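Local coordinates for secreted effector protein SopD (Salmonella typhimurium, PDB 5CPC) that alters host cell physiology as a secreted virulence effector, acting with SopB in membrane fission and macropinosome formation during invasion and contributing to replication in macrophages, at residues D205-T208 / A209-S213; N222-P225 / T226-F229; S244-P248 / C249-L253; D280-A283 / K284-F287; K294-T298 / H299-L303. All coordinates share one frame; numbering follows the deposited sequence.

Contact 1. Residues D205-T208 / A209-S213; sequences DSLT and ADEKS
Thr-208 and Glu-211 exchange bonds in a capping box at the start of helix 209-215. Thr-208 OG1 accepts from Glu-211 N at 3.2 Å and nearly straight (172°), while Glu-211 OE1 takes the Thr-208 N-H at 3.2 Å, on its anti side and somewhat out of the carboxylate plane. Threonine suits the N-cap because its short hydroxyl branch, held between N and carbonyl carbon (chi1 66°), reaches an amide of the first turn; glutamate is long enough to reach back. The tight part lies beside this box: Leu-207 CB rests 3.8 Å from Lys-212 CG, and its CD2 branch reaches Glu-211 OE1. The solvent side is thinner in packing: there the extended Lys-212 reaches the exposed Asp-205 in a salt bridge, Lys-212 NZ to Asp-205 OD2 2.8 Å on the syn lone pair. Asp-205 OD1 accepts from Leu-207 N at 2.8 Å, an Asx turn that fixes the carboxylate for the lysine. Beyond the segments, Glu-211 OE2 forms a salt bridge with Lys-294. Leu-207 packs on Ile-291 and Leu-295 of helix 285-298 and on Phe-223, so the start of helix 209-215 is held against helix 285-298, just after strand 201-202.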
loop_
_atom_site.group_PDB
_atom_site.type_symbol
_atom_site.label_atom_id
_atom_site.label_comp_id
_atom_site.label_asym_id
_atom_site.label_seq_id
_atom_site.Cartn_x
_atom_site.Cartn_y
_atom_site.Cartn_z
ATOM N N ASP A 205 -2.111 -17.819 24.926
ATOM C CA ASP A 205 -3.049 -16.831 25.356
ATOM C C ASP A 205 -2.881 -16.463 26.838
ATOM O O ASP A 205 -3.329 -17.164 27.677
ATOM C CB ASP A 205 -4.454 -17.338 25.044
ATOM C CG ASP A 205 -5.548 -16.322 25.427
ATOM O OD1 ASP A 205 -5.275 -15.170 25.928
ATOM O OD2 ASP A 205 -6.697 -16.727 25.201
ATOM N N SER A 206 -2.286 -15.313 27.134
ATOM C CA SER A 206 -2.223 -14.838 28.467
ATOM C C SER A 206 -3.171 -13.636 28.718
ATOM O O SER A 206 -2.925 -12.897 29.646
ATOM C CB SER A 206 -0.792 -14.369 28.731
ATOM O OG SER A 206 -0.547 -13.249 27.924
ATOM N N LEU A 207 -4.187 -13.415 27.863
ATOM C CA LEU A 207 -4.991 -12.182 27.913
ATOM C C LEU A 207 -6.239 -12.470 28.736
ATOM O O LEU A 207 -6.800 -13.539 28.641
ATOM C CB LEU A 207 -5.463 -11.764 26.511
ATOM C CG LEU A 207 -4.330 -11.388 25.528
ATOM C CD1 LEU A 207 -4.912 -10.798 24.240
ATOM C CD2 LEU A 207 -3.361 -10.311 26.268
ATOM N N THR A 208 -6.642 -11.511 29.537
ATOM C CA THR A 208 -7.849 -11.651 30.328
ATOM C C THR A 208 -9.005 -11.271 29.396
ATOM O O THR A 208 -8.770 -10.706 28.320
ATOM C CB THR A 208 -7.839 -10.683 31.492
ATOM O OG1 THR A 208 -7.897 -9.390 30.934
ATOM C CG2 THR A 208 -6.542 -10.798 32.418
ATOM N N ALA A 209 -10.235 -11.560 29.811
ATOM C CA ALA A 209 -11.391 -11.222 28.980
ATOM C C ALA A 209 -11.427 -9.670 28.743
ATOM O O ALA A 209 -11.723 -9.248 27.621
ATOM C CB ALA A 209 -12.717 -11.715 29.641
ATOM N N ASP A 210 -11.099 -8.857 29.771
ATOM C CA ASP A 210 -11.038 -7.356 29.601
ATOM C C ASP A 210 -10.026 -6.909 28.489
ATOM O O ASP A 210 -10.331 -6.045 27.649
ATOM C CB ASP A 210 -10.751 -6.634 30.957
ATOM C CG ASP A 210 -11.963 -6.751 31.956
ATOM O OD1 ASP A 210 -13.122 -6.963 31.519
ATOM O OD2 ASP A 210 -11.762 -6.684 33.174
ATOM N N GLU A 211 -8.815 -7.496 28.525
ATOM C CA GLU A 211 -7.761 -7.227 27.496
ATOM C C GLU A 211 -8.190 -7.570 26.070
ATOM O O GLU A 211 -7.955 -6.796 25.127
ATOM C CB GLU A 211 -6.460 -7.950 27.906
ATOM C CG GLU A 211 -5.953 -7.307 29.236
ATOM C CD GLU A 211 -4.687 -7.916 29.750
ATOM O OE1 GLU A 211 -4.484 -9.126 29.614
ATOM O OE2 GLU A 211 -3.888 -7.168 30.328
ATOM N N LYS A 212 -8.836 -8.711 25.897
ATOM C CA LYS A 212 -9.304 -9.052 24.593
ATOM C C LYS A 212 -10.363 -8.086 24.120
ATOM O O LYS A 212 -10.372 -7.719 22.925
ATOM C CB LYS A 212 -9.827 -10.471 24.574
ATOM C CG LYS A 212 -8.810 -11.534 24.832
ATOM C CD LYS A 212 -9.492 -12.934 24.804
ATOM C CE LYS A 212 -8.488 -13.985 25.300
ATOM N NZ LYS A 212 -9.087 -15.319 25.378
ATOM N N SER A 213 -11.266 -7.678 25.017
ATOM C CA SER A 213 -12.180 -6.577 24.687
ATOM C C SER A 213 -11.483 -5.268 24.292
ATOM O O SER A 213 -11.871 -4.655 23.338
ATOM C CB SER A 213 -13.113 -6.251 25.861
ATOM O OG SER A 213 -14.117 -7.238 25.979
#

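Contact 2. Residues N222-P225 / T226-F229; sequences NFEP and TTQF
Gln-228 folds back on Asn-222, Phe-223 and Glu-224, and its side chain can be followed atom by atom. CB lies 3.4 Å from Glu-224 O and also over the centre of the Phe-229 ring. CG, anti to the backbone N (chi1 -153°), lies 3.9 Å from Phe-223 CE1; the bend at chi2 (66°) then carries CD past Phe-223 CD1, the amide and ring planes 33° apart. At the tip, OE1 accepts from Glu-224 N at 2.9 Å and NE2 donates to Asn-222 O at 2.9 Å, this donor lying in the carbonyl plane. A glutamine suits the place: one buried amide supplies both an acceptor and a donor to neighbouring backbone groups. Its two ends have further partners, Asn-219 for OE1 and Leu-215 O for NE2, so its rotation is well defined.

Glu-224 grips the other end of the turn. Its OE1 takes Thr-226 OG1 at 2.7 Å and Thr-226 N at 3.0 Å, the two donors coming from opposite faces of the carboxylate plane. The short threonine places both donors within reach of one oxygen. Pro-225, which has no N-H to satisfy, occupies the corner between them. Glu-224 O in turn accepts from Thr-227 N and from Gln-228 N at 2.8 Å; this last bond, from residue i+4 to residue i, closes an alpha-turn in the loop leading to the hairpin of strands 232-237 and 240-245.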
loop_
_atom_site.group_PDB
_atom_site.type_symbol
_atom_site.label_atom_id
_atom_site.label_comp_id
_atom_site.label_asym_id
_atom_site.label_seq_id
_atom_site.Cartn_x
_atom_site.Cartn_y
_atom_site.Cartn_z
ATOM N N ASN A 222 -13.749 -7.688 16.509
ATOM C CA ASN A 222 -13.518 -9.142 16.714
ATOM C C ASN A 222 -12.250 -9.342 17.550
ATOM O O ASN A 222 -11.375 -8.460 17.535
ATOM C CB ASN A 222 -13.353 -9.803 15.332
ATOM C CG ASN A 222 -14.323 -9.237 14.338
ATOM O OD1 ASN A 222 -15.513 -9.231 14.604
ATOM N ND2 ASN A 222 -13.823 -8.696 13.215
ATOM N N PHE A 223 -12.145 -10.451 18.282
ATOM C CA PHE A 223 -10.820 -10.884 18.730
ATOM C C PHE A 223 -10.521 -12.236 18.088
ATOM O O PHE A 223 -11.083 -13.228 18.494
ATOM C CB PHE A 223 -10.625 -10.936 20.273
ATOM C CG PHE A 223 -9.217 -11.378 20.687
ATOM C CD1 PHE A 223 -8.153 -10.505 20.595
ATOM C CD2 PHE A 223 -8.945 -12.707 21.034
ATOM C CE1 PHE A 223 -6.864 -10.909 20.880
ATOM C CE2 PHE A 223 -7.632 -13.143 21.356
ATOM C CZ PHE A 223 -6.590 -12.217 21.285
ATOM N N GLU A 224 -9.645 -12.244 17.079
ATOM C CA GLU A 224 -9.120 -13.460 16.467
ATOM C C GLU A 224 -7.577 -13.426 16.568
ATOM O O GLU A 224 -6.938 -12.580 15.928
ATOM C CB GLU A 224 -9.587 -13.620 14.989
ATOM C CG GLU A 224 -8.769 -14.662 14.127
ATOM C CD GLU A 224 -8.722 -16.076 14.752
ATOM O OE1 GLU A 224 -7.622 -16.681 14.917
ATOM O OE2 GLU A 224 -9.799 -16.603 15.077
ATOM N N PRO A 225 -6.978 -14.355 17.362
ATOM C CA PRO A 225 -5.492 -14.221 17.543
ATOM C C PRO A 225 -4.657 -14.318 16.238
ATOM O O PRO A 225 -3.605 -13.689 16.138
ATOM C CB PRO A 225 -5.121 -15.323 18.514
ATOM C CG PRO A 225 -6.494 -16.071 18.889
ATOM C CD PRO A 225 -7.551 -15.593 17.941
ATOM N N THR A 226 -5.128 -15.063 15.248
ATOM C CA THR A 226 -4.365 -15.142 14.038
ATOM C C THR A 226 -4.477 -13.911 13.150
ATOM O O THR A 226 -3.750 -13.839 12.156
ATOM C CB THR A 226 -4.666 -16.429 13.209
ATOM O OG1 THR A 226 -6.028 -16.418 12.809
ATOM C CG2 THR A 226 -4.383 -17.734 14.033
ATOM N N THR A 227 -5.367 -12.956 13.446
ATOM C CA THR A 227 -5.511 -11.810 12.531
ATOM C C THR A 227 -5.467 -10.498 13.242
ATOM O O THR A 227 -5.389 -9.463 12.571
ATOM C CB THR A 227 -6.871 -11.774 11.758
ATOM O OG1 THR A 227 -7.941 -11.796 12.714
ATOM C CG2 THR A 227 -7.052 -12.939 10.816
ATOM N N GLN A 228 -5.540 -10.513 14.573
ATOM C CA GLN A 228 -5.692 -9.259 15.349
ATOM C C GLN A 228 -4.572 -8.261 15.108
ATOM O O GLN A 228 -4.743 -7.072 15.333
ATOM C CB GLN A 228 -5.656 -9.567 16.877
ATOM C CG GLN A 228 -6.404 -8.572 17.743
ATOM C CD GLN A 228 -7.908 -8.641 17.436
ATOM O OE1 GLN A 228 -8.396 -9.673 16.999
ATOM N NE2 GLN A 228 -8.635 -7.545 17.674
ATOM N N PHE A 229 -3.391 -8.740 14.728
ATOM C CA PHE A 229 -2.210 -7.892 14.710
ATOM C C PHE A 229 -1.701 -7.493 13.310
ATOM O O PHE A 229 -0.652 -6.831 13.214
ATOM C CB PHE A 229 -1.136 -8.599 15.539
ATOM C CG PHE A 229 -1.661 -9.031 16.886
ATOM C CD1 PHE A 229 -2.113 -8.066 17.802
ATOM C CD2 PHE A 229 -1.888 -10.354 17.151
ATOM C CE1 PHE A 229 -2.698 -8.433 18.967
ATOM C CE2 PHE A 229 -2.427 -10.748 18.333
ATOM C CZ PHE A 229 -2.839 -9.790 19.276
#

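Contact 3. Residues S244-P248 / C249-L253; sequences SMMHP and CISYL
The backbone leaves strand 240-245 in extended form through Met-246 and His-247 and enters helical angles at Pro-248, after which His-247 O accepts from Ser-251 N at 3.1 Å and Pro-248 O from Tyr-252 N at 2.8 Å. The His-247 ring turns back to the first turn, CG lying anti to the backbone N (chi1 -165°), and ND1 accepts from Cys-249 N at 3.0 Å, the donor 17° out of the ring plane. This makes His-247 the N-cap of helix 248-256, with an imidazole nitrogen in the part more often played by an Asp or Ser oxygen. Accepting here suggests that ND1 is unprotonated, which would leave the proton on NE2, consistent with its weak bonds to the carbonyls of Glu-137 and Ser-138. Pro-248 fits the first helical position, where no N-H is called for, and its CD covers one face of the imidazole. Cys-249 SG lies at the ring edge, 4.6 Å from its centroid. Met-246 is the apolar bridge: its SD lies 4.0 Å from Ile-250 CG2 and passes Ser-251, whose small side chain offers little bulk beside the thioether. It also touches Val-186 and Met-190.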
loop_
_atom_site.group_PDB
_atom_site.type_symbol
_atom_site.label_atom_id
_atom_site.label_comp_id
_atom_site.label_asym_id
_atom_site.label_seq_id
_atom_site.Cartn_x
_atom_site.Cartn_y
_atom_site.Cartn_z
ATOM N N SER A 244 2.524 1.038 16.652
ATOM C CA SER A 244 1.868 1.872 15.632
ATOM C C SER A 244 0.841 1.091 14.936
ATOM O O SER A 244 0.936 -0.113 14.863
ATOM C CB SER A 244 2.859 2.157 14.479
ATOM O OG SER A 244 3.660 3.132 15.018
ATOM N N MET A 245 -0.089 1.795 14.326
ATOM C CA MET A 245 -0.974 1.173 13.384
ATOM C C MET A 245 -0.740 1.616 11.916
ATOM O O MET A 245 -0.464 2.763 11.645
ATOM C CB MET A 245 -2.418 1.394 13.768
ATOM C CG MET A 245 -3.366 0.519 12.900
ATOM S SD MET A 245 -5.107 0.542 13.373
ATOM C CE MET A 245 -5.082 2.112 14.201
ATOM N N MET A 246 -0.874 0.677 10.999
ATOM C CA MET A 246 -0.761 0.957 9.598
ATOM C C MET A 246 -1.816 2.054 9.266
ATOM O O MET A 246 -3.009 1.912 9.589
ATOM C CB MET A 246 -1.066 -0.304 8.791
ATOM C CG MET A 246 -0.746 -0.100 7.299
ATOM S SD MET A 246 -1.034 -1.512 6.243
ATOM C CE MET A 246 0.585 -2.273 6.412
ATOM N N HIS A 247 -1.329 3.144 8.669
ATOM C CA HIS A 247 -2.178 4.205 8.169
ATOM C C HIS A 247 -3.311 3.634 7.318
ATOM O O HIS A 247 -3.051 2.815 6.507
ATOM C CB HIS A 247 -1.369 5.202 7.344
ATOM C CG HIS A 247 -2.112 6.479 7.111
ATOM N ND1 HIS A 247 -3.123 6.584 6.169
ATOM C CD2 HIS A 247 -2.052 7.673 7.747
ATOM C CE1 HIS A 247 -3.617 7.811 6.204
ATOM N NE2 HIS A 247 -2.978 8.494 7.142
ATOM N N PRO A 248 -4.563 4.019 7.563
ATOM C CA PRO A 248 -5.673 3.445 6.773
ATOM C C PRO A 248 -5.559 3.653 5.228
ATOM O O PRO A 248 -6.057 2.817 4.445
ATOM C CB PRO A 248 -6.930 4.191 7.283
ATOM C CG PRO A 248 -6.492 5.030 8.495
ATOM C CD PRO A 248 -4.982 5.058 8.536
ATOM N N CYS A 249 -4.969 4.749 4.754
ATOM C CA CYS A 249 -4.755 4.823 3.258
ATOM C C CYS A 249 -3.820 3.709 2.743
ATOM O O CYS A 249 -4.010 3.188 1.627
ATOM C CB CYS A 249 -4.223 6.172 2.817
ATOM S SG CYS A 249 -5.403 7.460 3.110
ATOM N N ILE A 250 -2.820 3.340 3.554
ATOM C CA ILE A 250 -1.849 2.365 3.111
ATOM C C ILE A 250 -2.489 0.996 3.193
ATOM O O ILE A 250 -2.512 0.247 2.200
ATOM C CB ILE A 250 -0.517 2.525 3.829
ATOM C CG1 ILE A 250 0.219 3.768 3.280
ATOM C CG2 ILE A 250 0.358 1.247 3.638
ATOM C CD1 ILE A 250 1.379 4.240 4.133
ATOM N N SER A 251 -3.097 0.656 4.323
ATOM C CA SER A 251 -3.833 -0.608 4.304
ATOM C C SER A 251 -4.969 -0.692 3.244
ATOM O O SER A 251 -5.222 -1.770 2.654
ATOM C CB SER A 251 -4.198 -1.082 5.738
ATOM O OG SER A 251 -5.245 -0.409 6.310
ATOM N N TYR A 252 -5.647 0.426 2.964
ATOM C CA TYR A 252 -6.704 0.429 1.974
ATOM C C TYR A 252 -6.122 0.121 0.616
ATOM O O TYR A 252 -6.655 -0.721 -0.128
ATOM C CB TYR A 252 -7.401 1.816 1.883
ATOM C CG TYR A 252 -8.146 2.028 0.583
ATOM C CD1 TYR A 252 -9.370 1.387 0.351
ATOM C CD2 TYR A 252 -7.601 2.805 -0.451
ATOM C CE1 TYR A 252 -10.046 1.527 -0.855
ATOM C CE2 TYR A 252 -8.286 2.950 -1.683
ATOM C CZ TYR A 252 -9.514 2.293 -1.860
ATOM O OH TYR A 252 -10.218 2.420 -3.033
ATOM N N LEU A 253 -5.062 0.847 0.278
ATOM C CA LEU A 253 -4.483 0.703 -1.035
ATOM C C LEU A 253 -3.855 -0.677 -1.261
ATOM O O LEU A 253 -3.955 -1.222 -2.398
ATOM C CB LEU A 253 -3.520 1.851 -1.346
ATOM C CG LEU A 253 -3.013 2.121 -2.744
ATOM C CD1 LEU A 253 -4.089 2.683 -3.689
ATOM C CD2 LEU A 253 -1.887 3.075 -2.608
#

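Contact 4. Residues D280-A283 / K284-F287; sequences DYHA and KKMF
With CG anti to the backbone N in both residues, Tyr-281 (chi1 161°) and Lys-285 (chi1 -158°) send their side chains to a common meeting point, and bends at chi3 and chi4 turn the lysine tip back to the phenol. There Lys-285 NZ donates to Tyr-281 OH at 2.9 Å. Before the tip, the lysine's methylenes follow the tyrosine: Lys-285 CG lies 3.7 Å from Tyr-281 CZ, approaching the ring obliquely. A lysine suits this place because its aliphatic part can pack on a ring while its ammonium group reaches a polar cluster. Asp-289, one turn further on, completes that cluster, binding Tyr-281 OH through OD1 and forming a salt bridge with Lys-285 NZ through OD2; its negative charge probably offsets that of the lysine.

His-282 runs alongside Lys-285, with CD2 4.0 Å from lysine CD at the ring edge, while Tyr-281 CD2 stands over the centre of one imidazole face. A water accepts from Lys-285 NZ at 2.8 Å and makes a weak contact with His-282 NE2 at 3.4 Å. On the backbone, Lys-284 N donates to Asp-280 O at 3.1 Å, the last such bond before Lys-284 leaves helical angles (phi -117°). Helix 285-298 starts at the next residue, so this is a tight helix-helix junction, with Lys-284 alone leaving helical angles between helix 264-283 and helix 285-298.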
loop_
_atom_site.group_PDB
_atom_site.type_symbol
_atom_site.label_atom_id
_atom_site.label_comp_id
_atom_site.label_asym_id
_atom_site.label_seq_id
_atom_site.Cartn_x
_atom_site.Cartn_y
_atom_site.Cartn_z
ATOM N N ASP A 280 -9.884 4.657 16.879
ATOM C CA ASP A 280 -10.116 3.974 18.163
ATOM C C ASP A 280 -8.780 3.665 18.757
ATOM O O ASP A 280 -8.573 3.883 19.946
ATOM C CB ASP A 280 -10.898 2.657 17.994
ATOM C CG ASP A 280 -12.395 2.875 17.750
ATOM O OD1 ASP A 280 -12.890 3.977 18.093
ATOM O OD2 ASP A 280 -13.076 1.952 17.219
ATOM N N TYR A 281 -7.872 3.146 17.940
ATOM C CA TYR A 281 -6.595 2.695 18.465
ATOM C C TYR A 281 -5.889 3.926 19.130
ATOM O O TYR A 281 -5.491 3.878 20.292
ATOM C CB TYR A 281 -5.745 2.011 17.333
ATOM C CG TYR A 281 -4.326 1.970 17.714
ATOM C CD1 TYR A 281 -3.899 1.135 18.744
ATOM C CD2 TYR A 281 -3.393 2.783 17.101
ATOM C CE1 TYR A 281 -2.594 1.104 19.133
ATOM C CE2 TYR A 281 -2.057 2.784 17.540
ATOM C CZ TYR A 281 -1.666 1.934 18.541
ATOM O OH TYR A 281 -0.351 1.882 19.004
ATOM N N HIS A 282 -5.822 5.060 18.419
ATOM C CA HIS A 282 -5.208 6.246 18.997
ATOM C C HIS A 282 -5.931 6.846 20.187
ATOM O O HIS A 282 -5.292 7.389 21.104
ATOM C CB HIS A 282 -4.940 7.337 17.904
ATOM C CG HIS A 282 -3.861 6.934 16.957
ATOM N ND1 HIS A 282 -4.100 6.640 15.635
ATOM C CD2 HIS A 282 -2.560 6.613 17.183
ATOM C CE1 HIS A 282 -2.975 6.247 15.063
ATOM N NE2 HIS A 282 -2.025 6.218 15.981
ATOM N N ALA A 283 -7.257 6.818 20.179
ATOM C CA ALA A 283 -7.956 7.274 21.380
ATOM C C ALA A 283 -7.551 6.400 22.621
ATOM O O ALA A 283 -7.419 6.914 23.720
ATOM C CB ALA A 283 -9.470 7.293 21.149
ATOM N N LYS A 284 -7.263 5.106 22.420
ATOM C CA LYS A 284 -7.073 4.193 23.541
ATOM C C LYS A 284 -5.636 3.619 23.577
ATOM O O LYS A 284 -5.380 2.610 24.222
ATOM C CB LYS A 284 -8.042 3.033 23.451
ATOM C CG LYS A 284 -9.479 3.462 23.346
ATOM C CD LYS A 284 -10.281 2.484 24.084
ATOM C CE LYS A 284 -11.029 1.594 23.164
ATOM N NZ LYS A 284 -12.392 2.220 23.210
ATOM N N LYS A 285 -4.726 4.312 22.910
ATOM C CA LYS A 285 -3.377 3.844 22.701
ATOM C C LYS A 285 -2.687 3.475 24.017
ATOM O O LYS A 285 -2.002 2.483 24.094
ATOM C CB LYS A 285 -2.581 4.963 21.998
ATOM C CG LYS A 285 -1.357 4.448 21.251
ATOM C CD LYS A 285 -0.594 5.632 20.521
ATOM C CE LYS A 285 0.936 5.447 20.643
ATOM N NZ LYS A 285 1.243 4.198 19.893
ATOM N N MET A 286 -2.854 4.293 25.043
ATOM C CA MET A 286 -2.143 4.009 26.283
ATOM C C MET A 286 -2.640 2.747 27.023
ATOM O O MET A 286 -1.919 2.291 27.949
ATOM C CB MET A 286 -2.104 5.202 27.222
ATOM C CG MET A 286 -3.496 5.753 27.665
ATOM S SD MET A 286 -3.551 6.555 29.321
ATOM C CE MET A 286 -4.969 7.702 29.188
ATOM N N PHE A 287 -3.818 2.207 26.651
ATOM C CA PHE A 287 -4.338 0.928 27.230
ATOM C C PHE A 287 -3.917 -0.184 26.326
ATOM O O PHE A 287 -3.357 -1.205 26.773
ATOM C CB PHE A 287 -5.883 0.947 27.392
ATOM C CG PHE A 287 -6.356 2.013 28.373
ATOM C CD1 PHE A 287 -6.058 1.910 29.720
ATOM C CD2 PHE A 287 -7.032 3.150 27.929
ATOM C CE1 PHE A 287 -6.425 2.949 30.620
ATOM C CE2 PHE A 287 -7.408 4.208 28.814
ATOM C CZ PHE A 287 -7.113 4.111 30.140
HETATM O O HOH W 1 1.005 5.451 17.384
#

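Contact 5. Residues K294-T298 / H299-L303; sequences KLYLT and HERSL
The Tyr-296 ring presents one face to the backbone of Arg-301 in a C-terminal cap of helix 285-298. The turn passes through two residues in the left-handed helical region, Glu-300 and Arg-301, which swings the chain back over the helix's last turn.

Polar bonds tie down the end of the helix. His-299 ND1 donates to Leu-295 O at 2.9 Å, with the oxygen in the ring plane, so the imidazole serves a carbonyl near the helix end; its NE2 bonds to Gln-204 N. Since ND1 donates and NE2 accepts, the ring is probably neutral with its proton on ND1. Thr-298 OG1 likewise turns back to Lys-294 O at 2.6 Å. Tyr-296 O receives His-299 N at 3.2 Å and, weakly, Arg-301 N.

Apolar contact comes from Leu-303, a branched residue filling the angle between helix and returning chain: its CD2 lies 3.7 Å from Leu-295 CB and also touches Tyr-296 CB.

Aromatic and charged groups meet where Tyr-296, itself buried, borders the exposed Arg-301. Tyr-296 CG lies anti to the backbone N (chi1 169°), which carries the ring alongside the returning chain. Arg-301 and Tyr-296 OH both bind Glu-236, and the guanidinium stands almost perpendicular to the phenol ring (86°), one of its faces covered by Leu-297 CD2. A CH-pi contact adds to this: Arg-301 CA sits over the centre of the Tyr-296 ring, 3.6 Å from the centroid.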
loop_
_atom_site.group_PDB
_atom_site.type_symbol
_atom_site.label_atom_id
_atom_site.label_comp_id
_atom_site.label_asym_id
_atom_site.label_seq_id
_atom_site.Cartn_x
_atom_site.Cartn_y
_atom_site.Cartn_z
ATOM N N LYS A 294 2.759 -6.683 26.155
ATOM C CA LYS A 294 2.715 -7.971 26.865
ATOM C C LYS A 294 2.750 -9.072 25.841
ATOM O O LYS A 294 3.501 -10.021 25.990
ATOM C CB LYS A 294 1.459 -8.063 27.763
ATOM C CG LYS A 294 1.037 -9.489 28.279
ATOM C CD LYS A 294 -0.360 -9.485 29.154
ATOM C CE LYS A 294 -0.341 -8.571 30.397
ATOM N NZ LYS A 294 -0.982 -7.161 30.226
ATOM N N LEU A 295 1.942 -8.958 24.798
ATOM C CA LEU A 295 1.906 -9.954 23.728
ATOM C C LEU A 295 3.266 -10.051 22.982
ATOM O O LEU A 295 3.785 -11.144 22.683
ATOM C CB LEU A 295 0.800 -9.574 22.756
ATOM C CG LEU A 295 -0.635 -9.674 23.285
ATOM C CD1 LEU A 295 -1.653 -9.150 22.252
ATOM C CD2 LEU A 295 -0.857 -11.153 23.577
ATOM N N TYR A 296 3.877 -8.899 22.725
ATOM C CA TYR A 296 5.123 -8.863 21.934
ATOM C C TYR A 296 6.200 -9.562 22.733
ATOM O O TYR A 296 6.906 -10.403 22.189
ATOM C CB TYR A 296 5.458 -7.412 21.684
ATOM C CG TYR A 296 6.827 -7.056 21.102
ATOM C CD1 TYR A 296 6.999 -6.984 19.742
ATOM C CD2 TYR A 296 7.879 -6.644 21.929
ATOM C CE1 TYR A 296 8.234 -6.585 19.175
ATOM C CE2 TYR A 296 9.131 -6.222 21.365
ATOM C CZ TYR A 296 9.282 -6.222 19.986
ATOM O OH TYR A 296 10.454 -5.838 19.407
ATOM N N LEU A 297 6.264 -9.284 24.060
ATOM C CA LEU A 297 7.300 -9.837 24.942
ATOM C C LEU A 297 7.119 -11.333 25.136
ATOM O O LEU A 297 8.090 -12.038 25.423
ATOM C CB LEU A 297 7.297 -9.148 26.315
ATOM C CG LEU A 297 7.911 -7.737 26.306
ATOM C CD1 LEU A 297 8.003 -7.176 27.728
ATOM C CD2 LEU A 297 9.292 -7.658 25.601
ATOM N N THR A 298 5.893 -11.814 24.938
ATOM C CA THR A 298 5.571 -13.233 25.114
ATOM C C THR A 298 5.408 -14.005 23.829
ATOM O O THR A 298 5.054 -15.209 23.844
ATOM C CB THR A 298 4.268 -13.418 25.989
ATOM O OG1 THR A 298 3.195 -12.562 25.509
ATOM C CG2 THR A 298 4.604 -13.017 27.433
ATOM N N HIS A 299 5.664 -13.330 22.716
ATOM C CA HIS A 299 5.770 -13.984 21.458
ATOM C C HIS A 299 7.081 -13.630 20.703
ATOM O O HIS A 299 7.067 -13.278 19.479
ATOM C CB HIS A 299 4.531 -13.653 20.616
ATOM C CG HIS A 299 3.294 -14.293 21.133
ATOM N ND1 HIS A 299 2.555 -13.752 22.159
ATOM C CD2 HIS A 299 2.671 -15.437 20.777
ATOM C CE1 HIS A 299 1.542 -14.554 22.434
ATOM N NE2 HIS A 299 1.577 -15.569 21.595
ATOM N N GLU A 300 8.200 -13.752 21.435
ATOM C CA GLU A 300 9.535 -13.731 20.864
ATOM C C GLU A 300 9.734 -12.419 20.164
ATOM O O GLU A 300 10.275 -12.385 19.098
ATOM C CB GLU A 300 9.770 -14.977 19.981
ATOM C CG GLU A 300 9.644 -16.268 20.873
ATOM C CD GLU A 300 10.025 -17.599 20.201
ATOM O OE1 GLU A 300 10.316 -17.673 19.003
ATOM O OE2 GLU A 300 10.027 -18.619 20.885
ATOM N N ARG A 301 9.264 -11.340 20.791
ATOM C CA ARG A 301 9.401 -9.972 20.268
ATOM C C ARG A 301 8.874 -9.845 18.842
ATOM O O ARG A 301 9.552 -9.306 17.936
ATOM C CB ARG A 301 10.863 -9.512 20.338
ATOM C CG ARG A 301 11.473 -9.576 21.693
ATOM C CD ARG A 301 12.830 -8.791 21.845
ATOM N NE ARG A 301 13.035 -8.636 23.276
ATOM C CZ ARG A 301 12.807 -7.519 23.972
ATOM N NH1 ARG A 301 12.445 -6.398 23.367
ATOM N NH2 ARG A 301 12.980 -7.516 25.294
ATOM N N SER A 302 7.676 -10.376 18.634
ATOM C CA SER A 302 6.942 -10.235 17.380
ATOM C C SER A 302 5.402 -10.223 17.681
ATOM O O SER A 302 4.965 -10.791 18.711
ATOM C CB SER A 302 7.244 -11.438 16.552
ATOM O OG SER A 302 6.527 -11.338 15.343
ATOM N N LEU A 303 4.595 -9.639 16.799
ATOM C CA LEU A 303 3.154 -9.911 16.847
ATOM C C LEU A 303 2.736 -10.759 15.677
ATOM O O LEU A 303 1.559 -10.954 15.421
ATOM C CB LEU A 303 2.285 -8.656 17.010
ATOM C CG LEU A 303 2.601 -7.769 18.216
ATOM C CD1 LEU A 303 1.837 -6.454 18.137
ATOM C CD2 LEU A 303 2.241 -8.499 19.476
HETATM O O HOH W 2 8.508 -14.672 24.129
#

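From the N terminus the contacts come in series, none nested in or crossing another, and each closes only a local turn of adjoining residues. Contact 1 opens helix 209-215 after strand 201-202; contact 2 closes a turn in the loop that follows; contact 3 joins strand 240-245 to helix 248-256; contact 4 is the one-residue junction between helices 264-283 and 285-298; contact 5 turns the chain at the far end of the latter. Contact 1 touches contacts 2 and 5, and these two meet where Phe-229 packs on Leu-295. Contact 3 reaches contact 4 through Met-245 on Tyr-281. Helix 285-298 carries contacts 4 and 5, whose centres lie about 19 Å apart.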